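Local coordinates for peptide-binding protein (Photobacterium damsela subsp. piscicida, PDB 6SQX) that cleaves the peptidoglycan of potentially competing bacteria as a secreted NlpC/P60 endopeptidase, probably working as a cysteine-type peptidase, at residues A[96-101]-A[124-129]; A[335-340]-A[379-384]; A[403-408]-A[446-451]. All blocks are in the same frame, centred on the assembly; numbering follows the deposited sequence.

Contact 1: residues A[96-101]-A[124-129]; sequences DTIRYY and ENMNLK. With EDO (1,2-ethanediol), chain H; EDO (1,2-ethanediol), chain U; EDO (1,2-ethanediol), chain I.
With chi1 at -69°, I98 sets CG1 opposite its own carbonyl carbon, and a nearly extended second torsion carries CD1 outward from helix 90-102; M126 answers from the end of helix 118-126 with a thioether bent at chi3 (72°). The two side chains therefore meet tip to tip: I98 CD1 lies 3.7 Å from M126 SD, and the bend brings M126 CE equally close, at 3.7 Å from I98 CD1. A second neighbour comes from the 3-10 turn that follows, where L128 CD1 also stands 3.7 Å from I98 CD1. One isoleucine methyl thus serves two partners. The I98 and M126 CA atoms are 9.6 Å apart, a gap that long apolar side chains fill well, and the pliable thioether can fit itself to a branched neighbour.

N127, just past the helix, takes positive phi, which asparagine tolerates, and L128 after it points toward helix 90-102, where it also touches L91, E94 and N95. No hydrogen bond joins the segments. Polar groups work along the first helix instead: R99 NH1 forms a salt bridge with D96 OD1 at 2.6 Å, reaching it from above the carboxylate plane. On Y100, OH shares a 2.7 Å hydrogen bond with O1 of one ethanediol, while Y100 CD2 sits over one face of the Y101 ring.

Beyond the contact, M126 O accepts a bond from H191 of the SH3 domain. The arrangement is plain hydrophobic packing between two helices consecutive in the chain, set beside an SH3 domain of the SH3b1 type.

Contact 2: residues A[335-340]-A[379-384]; sequences FGIWLP and PFMTLV
I337 and L339 face M381 and L383 as two successive apolar pairs. The extended run 337-339 lies opposite a turn at F380 and M381 that leads into strand 382-387, the two running in the same direction. Residues two apart in an extended chain point to the same side, so I337 and L339 both reach across while W338 turns elsewhere, to bond Q204 through NE1. L339 and L383 start out toward each other but meet loosely, L339 CD1 lying 4.5 Å from L383 CD1. The other pair is nearer: M381 starts out across the gap rather than into it, and bends at chi1 (-74°) and chi2 (-68°) turn its flexible, unbranched thioether inward, placing M381 CE 4.2 Å from I337 CD1.

With the I337 and M381 CA atoms 10.5 Å apart, the backbones are not bonded to each other, and the contact is wholly van der Waals. G336, with positive phi, closes helix 326-334 in a Schellman motif. Around the pairs, I337 rests on I53 and M56 of helix 50-64 and M381 on F301 of helix 298-308, while L383 packs on I396 of strand 395-405 and pairs by backbone with T471 of strand 467-472.

Contact 3: residues A[403-408]-A[446-451]; sequences TEYNHN and DAFTEG. With EDO (1,2-ethanediol), chain O.
Y405 and A447 make the close part of this contact: Y405 OH lies 3.3 Å from A447 CB, and Y405 CZ is 4.0 Å from the same A447 CB. The tyrosine's first torsion (174°), with CG opposite the backbone N, sends the ring out from its strand toward the short 3-10 turn. Alanine suits the receiving side, because a single methyl allows the phenol end to come so near. The phenol oxygen is also hydrogen-bonded to E29.

Away from this pair the packing is loose, and the whole contact lies at the surface, with A447 and N406 facing solvent. F448 CZ is 4.5 Å from Y405 OH, a marginal touch, and N406 OD1 stays 4.3 Å from A447 CB while sitting above one face of the Y405 ring, offset from its centre. No hydrogen bond crosses between the segments; each is braced internally. D446 O accepts from both T449 OG1, at 2.8 Å, and T449 N, steadying the turn into helix 449-453.

In the other segment, Y405 N bonds N408 O at 2.7 Å and N408 N returns to Y405 O. With N406 and H407 both at positive phi, this is a beta hairpin with a two-residue loop, N406-H407, close to type I', joining strands 395-405 and 408-415.

How the contacts relate
Contacts 1 and 2 are buried, whereas contact 3 lies at the surface. All three lack hydrogen bonds between their segments. Contacts 1 and 2 share the same aliphatic and thioether chemistry; only contact 3 brings in a polar phenol end, which also has a polar partner. Contact 1 joins helices far from the others, its centre about 35 Å from that of contact 2 and on the opposite side of the chain's centre. One segment each of contacts 2 and 3 reaches the same antiparallel sheet, through neighbouring strands 382-387 and 395-405, while 335-340 is a loop and 446-451 a 3-10 turn entering helix 449-453; the two contacts do not touch.

Contact 1: residues A[96-101]-A[124-129]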
loop_
_atom_site.group_PDB
_atom_site.type_symbol
_atom_site.label_atom_id
_atom_site.label_comp_id
_atom_site.label_asym_id
_atom_site.label_seq_id
_atom_site.Cartn_x
_atom_site.Cartn_y
_atom_site.Cartn_z
ATOM N N ASP A 96 -2.121 -3.969 -22.702
ATOM C CA ASP A 96 -3.448 -4.082 -22.101
ATOM C C ASP A 96 -3.897 -2.762 -21.486
ATOM O O ASP A 96 -5.081 -2.415 -21.557
ATOM C CB ASP A 96 -3.465 -5.160 -21.015
ATOM C CG ASP A 96 -3.387 -6.575 -21.570
ATOM O OD1 ASP A 96 -3.483 -6.767 -22.793
ATOM O OD2 ASP A 96 -3.237 -7.492 -20.752
ATOM N N THR A 97 -2.972 -2.029 -20.855
ATOM C CA THR A 97 -3.350 -0.776 -20.201
ATOM C C THR A 97 -3.724 0.280 -21.229
ATOM O O THR A 97 -4.739 0.976 -21.077
ATOM C CB THR A 97 -2.199 -0.305 -19.306
ATOM O OG1 THR A 97 -1.904 -1.335 -18.357
ATOM C CG2 THR A 97 -2.562 0.979 -18.558
ATOM N N ILE A 98 -2.937 0.388 -22.306
ATOM C CA ILE A 98 -3.284 1.306 -23.383
ATOM C C ILE A 98 -4.674 0.984 -23.913
ATOM O O ILE A 98 -5.521 1.871 -24.060
ATOM C CB ILE A 98 -2.235 1.237 -24.511
ATOM C CG1 ILE A 98 -0.909 1.829 -24.056
ATOM C CG2 ILE A 98 -2.711 2.021 -25.726
ATOM C CD1 ILE A 98 0.226 1.559 -25.028
ATOM N N ARG A 99 -4.908 -0.295 -24.249
ATOM C CA ARG A 99 -6.200 -0.702 -24.796
ATOM C C ARG A 99 -7.341 -0.375 -23.841
ATOM O O ARG A 99 -8.433 0.038 -24.274
ATOM C CB ARG A 99 -6.166 -2.199 -25.125
ATOM C CG ARG A 99 -7.356 -2.716 -25.922
ATOM C CD ARG A 99 -7.129 -4.149 -26.418
ATOM N NE ARG A 99 -6.990 -5.112 -25.329
ATOM C CZ ARG A 99 -5.834 -5.651 -24.937
ATOM N NH1 ARG A 99 -5.822 -6.510 -23.928
ATOM N NH2 ARG A 99 -4.695 -5.350 -25.558
ATOM N N TYR A 100 -7.118 -0.581 -22.544
ATOM C CA TYR A 100 -8.175 -0.360 -21.565
ATOM C C TYR A 100 -8.658 1.084 -21.598
ATOM O O TYR A 100 -9.867 1.343 -21.549
ATOM C CB TYR A 100 -7.654 -0.704 -20.177
ATOM C CG TYR A 100 -8.705 -0.633 -19.113
ATOM C CD1 TYR A 100 -9.471 -1.740 -18.785
ATOM C CD2 TYR A 100 -8.912 0.545 -18.402
ATOM C CE1 TYR A 100 -10.440 -1.668 -17.778
ATOM C CE2 TYR A 100 -9.876 0.629 -17.414
ATOM C CZ TYR A 100 -10.633 -0.473 -17.094
ATOM O OH TYR A 100 -11.587 -0.360 -16.105
ATOM N N TYR A 101 -7.727 2.045 -21.673
ATOM C CA TYR A 101 -8.124 3.451 -21.658
ATOM C C TYR A 101 -8.501 3.994 -23.030
ATOM O O TYR A 101 -9.302 4.937 -23.111
ATOM C CB TYR A 101 -7.042 4.298 -20.990
ATOM C CG TYR A 101 -7.008 3.966 -19.526
ATOM C CD1 TYR A 101 -8.055 4.371 -18.696
ATOM C CD2 TYR A 101 -5.955 3.228 -18.958
ATOM C CE1 TYR A 101 -8.060 4.057 -17.349
ATOM C CE2 TYR A 101 -5.948 2.907 -17.585
ATOM C CZ TYR A 101 -7.018 3.319 -16.790
ATOM O OH TYR A 101 -7.034 2.996 -15.457
ATOM N N GLU A 124 2.008 7.017 -28.007
ATOM C CA GLU A 124 3.184 7.422 -28.778
ATOM C C GLU A 124 4.397 7.565 -27.873
ATOM O O GLU A 124 5.471 7.020 -28.157
ATOM C CB GLU A 124 2.937 8.760 -29.476
ATOM C CG GLU A 124 2.088 8.727 -30.724
ATOM C CD GLU A 124 2.077 10.078 -31.413
ATOM O OE1 GLU A 124 3.090 10.425 -32.056
ATOM O OE2 GLU A 124 1.065 10.803 -31.286
ATOM N N ASN A 125 4.243 8.315 -26.779
ATOM C CA ASN A 125 5.362 8.599 -25.884
ATOM C C ASN A 125 5.883 7.336 -25.205
ATOM O O ASN A 125 7.068 7.266 -24.844
ATOM C CB ASN A 125 4.896 9.605 -24.837
ATOM C CG ASN A 125 6.046 10.330 -24.141
ATOM O OD1 ASN A 125 7.120 10.543 -24.722
ATOM N ND2 ASN A 125 5.811 10.738 -22.891
ATOM N N MET A 126 5.012 6.340 -24.991
ATOM C CA MET A 126 5.458 5.076 -24.411
ATOM C C MET A 126 6.419 4.338 -25.329
ATOM O O MET A 126 7.261 3.575 -24.846
ATOM C CB MET A 126 4.260 4.181 -24.073
ATOM C CG MET A 126 3.428 4.761 -22.943
ATOM S SD MET A 126 1.827 3.950 -22.773
ATOM C CE MET A 126 2.257 2.346 -22.092
ATOM N N ASN A 127 6.288 4.527 -26.643
ATOM C CA ASN A 127 7.224 3.976 -27.633
ATOM C C ASN A 127 7.518 2.495 -27.386
ATOM O O ASN A 127 8.673 2.075 -27.256
ATOM C CB ASN A 127 8.510 4.802 -27.683
ATOM C CG ASN A 127 9.456 4.346 -28.793
ATOM O OD1 ASN A 127 9.020 3.845 -29.833
ATOM N ND2 ASN A 127 10.750 4.484 -28.558
ATOM N N LEU A 128 6.453 1.689 -27.303
ATOM C CA LEU A 128 6.603 0.264 -26.998
ATOM C C LEU A 128 7.241 -0.546 -28.116
ATOM O O LEU A 128 7.675 -1.679 -27.857
ATOM C CB LEU A 128 5.248 -0.362 -26.626
ATOM C CG LEU A 128 4.624 0.184 -25.349
ATOM C CD1 LEU A 128 3.292 -0.500 -25.061
ATOM C CD2 LEU A 128 5.624 -0.009 -24.200
ATOM N N LYS A 129 7.328 -0.001 -29.323
ATOM C CA LYS A 129 8.012 -0.744 -30.373
ATOM C C LYS A 129 9.478 -0.997 -30.024
ATOM O O LYS A 129 10.080 -1.947 -30.546
ATOM C CB LYS A 129 7.854 -0.048 -31.730
ATOM C CG LYS A 129 8.493 1.331 -31.797
ATOM C CD LYS A 129 8.488 1.862 -33.236
ATOM C CE LYS A 129 9.342 3.122 -33.377
ATOM N NZ LYS A 129 8.719 4.326 -32.752
HETATM C C1 EDO H . -11.951 2.653 -14.462
HETATM O O1 EDO H . -12.516 2.151 -15.688
HETATM C C2 EDO H . -12.525 1.892 -13.278
HETATM O O2 EDO H . -13.965 2.057 -13.280
HETATM C C1 EDO U . -7.951 0.166 -12.074
HETATM O O1 EDO U . -8.392 -0.323 -10.806
HETATM C C2 EDO U . -9.045 -0.011 -13.116
HETATM O O2 EDO U . -8.437 0.027 -14.411
HETATM C C1 EDO I . -0.267 -2.297 -15.397
HETATM O O1 EDO I . -0.859 -1.044 -15.777
HETATM C C2 EDO I . 0.708 -2.018 -14.264
HETATM O O2 EDO I . 1.344 -0.775 -14.543
#

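Contact 2: residues A[335-340]-A[379-384]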
loop_
_atom_site.group_PDB
_atom_site.type_symbol
_atom_site.label_atom_id
_atom_site.label_comp_id
_atom_site.label_asym_id
_atom_site.label_seq_id
_atom_site.Cartn_x
_atom_site.Cartn_y
_atom_site.Cartn_z
ATOM N N PHE A 335 8.631 -3.140 10.238
ATOM C CA PHE A 335 9.018 -4.285 11.047
ATOM C C PHE A 335 9.739 -5.365 10.226
ATOM O O PHE A 335 9.995 -6.457 10.756
ATOM C CB PHE A 335 7.765 -4.851 11.725
ATOM C CG PHE A 335 7.118 -3.861 12.650
ATOM C CD1 PHE A 335 7.634 -3.683 13.943
ATOM C CD2 PHE A 335 6.057 -3.083 12.212
ATOM C CE1 PHE A 335 7.075 -2.743 14.796
ATOM C CE2 PHE A 335 5.476 -2.137 13.072
ATOM C CZ PHE A 335 6.020 -1.950 14.354
ATOM N N GLY A 336 10.008 -5.100 8.940
ATOM C CA GLY A 336 10.611 -6.141 8.115
ATOM C C GLY A 336 9.699 -7.317 7.833
ATOM O O GLY A 336 10.176 -8.454 7.756
ATOM N N ILE A 337 8.404 -7.061 7.661
ATOM C CA ILE A 337 7.426 -8.077 7.311
ATOM C C ILE A 337 6.850 -7.637 5.985
ATOM O O ILE A 337 6.369 -6.502 5.866
ATOM C CB ILE A 337 6.334 -8.189 8.381
ATOM C CG1 ILE A 337 6.966 -8.640 9.707
ATOM C CG2 ILE A 337 5.249 -9.148 7.908
ATOM C CD1 ILE A 337 5.977 -8.652 10.881
ATOM N N TRP A 338 6.974 -8.496 4.959
ATOM C CA TRP A 338 6.691 -8.097 3.584
ATOM C C TRP A 338 5.302 -8.572 3.196
ATOM O O TRP A 338 5.025 -9.782 3.265
ATOM C CB TRP A 338 7.698 -8.742 2.619
ATOM C CG TRP A 338 7.692 -8.108 1.253
ATOM C CD1 TRP A 338 8.422 -7.011 0.847
ATOM C CD2 TRP A 338 6.915 -8.522 0.110
ATOM N NE1 TRP A 338 8.146 -6.729 -0.471
ATOM C CE2 TRP A 338 7.215 -7.634 -0.942
ATOM C CE3 TRP A 338 6.008 -9.571 -0.121
ATOM C CZ2 TRP A 338 6.633 -7.741 -2.205
ATOM C CZ3 TRP A 338 5.432 -9.690 -1.389
ATOM C CH2 TRP A 338 5.740 -8.781 -2.414
ATOM N N LEU A 339 4.461 -7.637 2.739
ATOM C CA LEU A 339 3.174 -7.942 2.128
ATOM C C LEU A 339 3.183 -7.482 0.680
ATOM O O LEU A 339 3.830 -6.486 0.336
ATOM C CB LEU A 339 2.047 -7.157 2.839
ATOM C CG LEU A 339 1.789 -7.479 4.315
ATOM C CD1 LEU A 339 0.526 -6.749 4.814
ATOM C CD2 LEU A 339 1.725 -8.972 4.628
ATOM N N PRO A 340 2.434 -8.164 -0.193
ATOM C CA PRO A 340 2.249 -7.638 -1.557
ATOM C C PRO A 340 1.438 -6.363 -1.598
ATOM O O PRO A 340 0.892 -5.954 -0.572
ATOM C CB PRO A 340 1.548 -8.773 -2.315
ATOM C CG PRO A 340 1.186 -9.782 -1.317
ATOM C CD PRO A 340 1.826 -9.483 0.016
ATOM N N PRO A 379 -4.648 -11.475 16.942
ATOM C CA PRO A 379 -4.686 -10.007 16.847
ATOM C C PRO A 379 -3.332 -9.463 16.434
ATOM O O PRO A 379 -2.284 -9.927 16.902
ATOM C CB PRO A 379 -5.051 -9.564 18.275
ATOM C CG PRO A 379 -5.855 -10.742 18.825
ATOM C CD PRO A 379 -5.168 -11.970 18.232
ATOM N N PHE A 380 -3.370 -8.497 15.521
ATOM C CA PHE A 380 -2.213 -7.812 14.957
ATOM C C PHE A 380 -1.466 -8.648 13.931
ATOM O O PHE A 380 -0.490 -8.137 13.343
ATOM C CB PHE A 380 -1.229 -7.261 16.007
ATOM C CG PHE A 380 -1.856 -6.247 16.941
ATOM C CD1 PHE A 380 -1.871 -4.881 16.632
ATOM C CD2 PHE A 380 -2.434 -6.651 18.129
ATOM C CE1 PHE A 380 -2.463 -3.953 17.488
ATOM C CE2 PHE A 380 -3.023 -5.729 18.990
ATOM C CZ PHE A 380 -3.028 -4.377 18.673
ATOM N N MET A 381 -1.902 -9.896 13.661
ATOM C CA MET A 381 -1.198 -10.777 12.740
ATOM C C MET A 381 -2.150 -11.492 11.791
ATOM O O MET A 381 -1.759 -12.512 11.207
ATOM C CB MET A 381 -0.325 -11.786 13.522
ATOM C CG MET A 381 0.914 -11.147 14.107
ATOM S SD MET A 381 2.098 -10.626 12.824
ATOM C CE MET A 381 2.933 -9.321 13.704
ATOM N N THR A 382 -3.383 -11.024 11.645
ATOM C CA THR A 382 -4.357 -11.653 10.758
ATOM C C THR A 382 -4.985 -10.581 9.904
ATOM O O THR A 382 -5.409 -9.556 10.434
ATOM C CB THR A 382 -5.467 -12.306 11.586
ATOM O OG1 THR A 382 -4.881 -13.188 12.555
ATOM C CG2 THR A 382 -6.422 -13.103 10.682
ATOM N N LEU A 383 -5.064 -10.798 8.603
ATOM C CA LEU A 383 -5.741 -9.887 7.702
ATOM C C LEU A 383 -7.171 -10.372 7.511
ATOM O O LEU A 383 -7.405 -11.564 7.293
ATOM C CB LEU A 383 -5.037 -9.882 6.342
ATOM C CG LEU A 383 -3.524 -9.647 6.328
ATOM C CD1 LEU A 383 -2.973 -9.571 4.917
ATOM C CD2 LEU A 383 -3.192 -8.337 7.090
ATOM N N VAL A 384 -8.132 -9.466 7.587
ATOM C CA VAL A 384 -9.522 -9.757 7.250
ATOM C C VAL A 384 -9.835 -9.049 5.944
ATOM O O VAL A 384 -9.635 -7.833 5.838
ATOM C CB VAL A 384 -10.494 -9.296 8.354
ATOM C CG1 VAL A 384 -11.893 -9.910 8.109
ATOM C CG2 VAL A 384 -9.970 -9.702 9.728
#

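Contact 3: residues A[403-408]-A[446-451]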
loop_
_atom_site.group_PDB
_atom_site.type_symbol
_atom_site.label_atom_id
_atom_site.label_comp_id
_atom_site.label_asym_id
_atom_site.label_seq_id
_atom_site.Cartn_x
_atom_site.Cartn_y
_atom_site.Cartn_z
ATOM N N THR A 403 -13.315 -5.456 21.392
ATOM C CA THR A 403 -13.477 -4.392 22.369
ATOM C C THR A 403 -14.936 -4.381 22.809
ATOM O O THR A 403 -15.804 -4.969 22.161
ATOM C CB THR A 403 -13.049 -3.033 21.769
ATOM O OG1 THR A 403 -12.828 -2.076 22.812
ATOM C CG2 THR A 403 -14.088 -2.483 20.803
ATOM N N GLU A 404 -15.210 -3.676 23.905
ATOM C CA GLU A 404 -16.581 -3.432 24.329
ATOM C C GLU A 404 -17.080 -2.157 23.656
ATOM O O GLU A 404 -16.512 -1.081 23.857
ATOM C CB GLU A 404 -16.630 -3.274 25.843
ATOM C CG GLU A 404 -16.368 -4.568 26.596
ATOM C CD GLU A 404 -17.443 -5.639 26.364
ATOM O OE1 GLU A 404 -18.651 -5.298 26.325
ATOM O OE2 GLU A 404 -17.069 -6.830 26.223
ATOM N N TYR A 405 -18.153 -2.272 22.879
ATOM C CA TYR A 405 -18.718 -1.131 22.167
ATOM C C TYR A 405 -20.233 -1.237 22.231
ATOM O O TYR A 405 -20.807 -2.230 21.766
ATOM C CB TYR A 405 -18.227 -1.144 20.715
ATOM C CG TYR A 405 -18.826 -0.105 19.789
ATOM C CD1 TYR A 405 -18.963 1.240 20.169
ATOM C CD2 TYR A 405 -19.228 -0.462 18.504
ATOM C CE1 TYR A 405 -19.486 2.197 19.284
ATOM C CE2 TYR A 405 -19.756 0.484 17.623
ATOM C CZ TYR A 405 -19.896 1.810 18.020
ATOM O OH TYR A 405 -20.405 2.729 17.130
ATOM N N ASN A 406 -20.872 -0.222 22.815
ATOM C CA ASN A 406 -22.310 -0.261 23.103
ATOM C C ASN A 406 -22.689 -1.489 23.938
ATOM O O ASN A 406 -23.627 -2.221 23.616
ATOM C CB ASN A 406 -23.130 -0.184 21.816
ATOM C CG ASN A 406 -22.927 1.119 21.071
ATOM O OD1 ASN A 406 -22.915 1.147 19.838
ATOM N ND2 ASN A 406 -22.761 2.211 21.818
ATOM N N HIS A 407 -21.919 -1.735 25.000
ATOM C CA HIS A 407 -22.162 -2.865 25.908
ATOM C C HIS A 407 -22.216 -4.201 25.168
ATOM O O HIS A 407 -22.906 -5.140 25.579
ATOM C CB HIS A 407 -23.398 -2.643 26.788
ATOM C CG HIS A 407 -23.279 -1.458 27.695
ATOM N ND1 HIS A 407 -23.985 -0.290 27.496
ATOM C CD2 HIS A 407 -22.515 -1.253 28.796
ATOM C CE1 HIS A 407 -23.670 0.578 28.441
ATOM N NE2 HIS A 407 -22.779 0.020 29.241
ATOM N N ASN A 408 -21.497 -4.297 24.058
ATOM C CA ASN A 408 -21.390 -5.540 23.327
ATOM C C ASN A 408 -19.928 -5.741 22.973
ATOM O O ASN A 408 -19.218 -4.772 22.694
ATOM C CB ASN A 408 -22.224 -5.490 22.049
ATOM C CG ASN A 408 -23.062 -6.729 21.868
ATOM O OD1 ASN A 408 -24.295 -6.658 21.761
ATOM N ND2 ASN A 408 -22.403 -7.888 21.862
ATOM N N ASP A 446 -22.153 -0.270 11.323
ATOM C CA ASP A 446 -23.343 -1.051 11.670
ATOM C C ASP A 446 -24.149 -0.364 12.758
ATOM O O ASP A 446 -25.383 -0.488 12.792
ATOM C CB ASP A 446 -22.967 -2.457 12.158
ATOM C CG ASP A 446 -22.670 -3.440 11.037
ATOM O OD1 ASP A 446 -22.761 -3.083 9.855
ATOM O OD2 ASP A 446 -22.354 -4.592 11.381
ATOM N N ALA A 447 -23.476 0.383 13.636
ATOM C CA ALA A 447 -24.165 1.086 14.704
ATOM C C ALA A 447 -25.130 2.137 14.184
ATOM O O ALA A 447 -26.060 2.505 14.913
ATOM C CB ALA A 447 -23.144 1.763 15.625
ATOM N N PHE A 448 -24.955 2.600 12.951
ATOM C CA PHE A 448 -25.755 3.658 12.353
ATOM C C PHE A 448 -26.811 3.120 11.400
ATOM O O PHE A 448 -27.527 3.902 10.757
ATOM C CB PHE A 448 -24.831 4.651 11.643
ATOM C CG PHE A 448 -23.683 5.087 12.497
ATOM C CD1 PHE A 448 -23.904 5.688 13.734
ATOM C CD2 PHE A 448 -22.366 4.897 12.080
ATOM C CE1 PHE A 448 -22.817 6.059 14.558
ATOM C CE2 PHE A 448 -21.294 5.295 12.877
ATOM C CZ PHE A 448 -21.525 5.865 14.129
ATOM N N THR A 449 -26.958 1.794 11.346
ATOM C CA THR A 449 -27.874 1.181 10.391
ATOM C C THR A 449 -29.300 1.672 10.598
ATOM O O THR A 449 -29.984 2.037 9.638
ATOM C CB THR A 449 -27.811 -0.334 10.533
ATOM O OG1 THR A 449 -26.487 -0.782 10.202
ATOM C CG2 THR A 449 -28.817 -1.003 9.590
ATOM N N GLU A 450 -29.765 1.693 11.853
ATOM C CA GLU A 450 -31.138 2.105 12.111
ATOM C C GLU A 450 -31.359 3.564 11.717
ATOM O O GLU A 450 -32.333 3.890 11.037
ATOM C CB GLU A 450 -31.499 1.870 13.573
ATOM C CG GLU A 450 -32.920 2.196 13.915
ATOM C CD GLU A 450 -33.220 2.019 15.388
ATOM O OE1 GLU A 450 -32.317 1.581 16.155
ATOM O OE2 GLU A 450 -34.365 2.337 15.780
ATOM N N GLY A 451 -30.437 4.458 12.103
ATOM C CA GLY A 451 -30.591 5.865 11.747
ATOM C C GLY A 451 -30.560 6.091 10.246
ATOM O O GLY A 451 -31.348 6.874 9.704
HETATM C C1 EDO O . -14.391 0.662 22.761
HETATM O O1 EDO O . -13.768 -0.288 23.617
HETATM C C2 EDO O . -13.398 1.741 22.391
HETATM O O2 EDO O . -14.141 2.913 22.257
#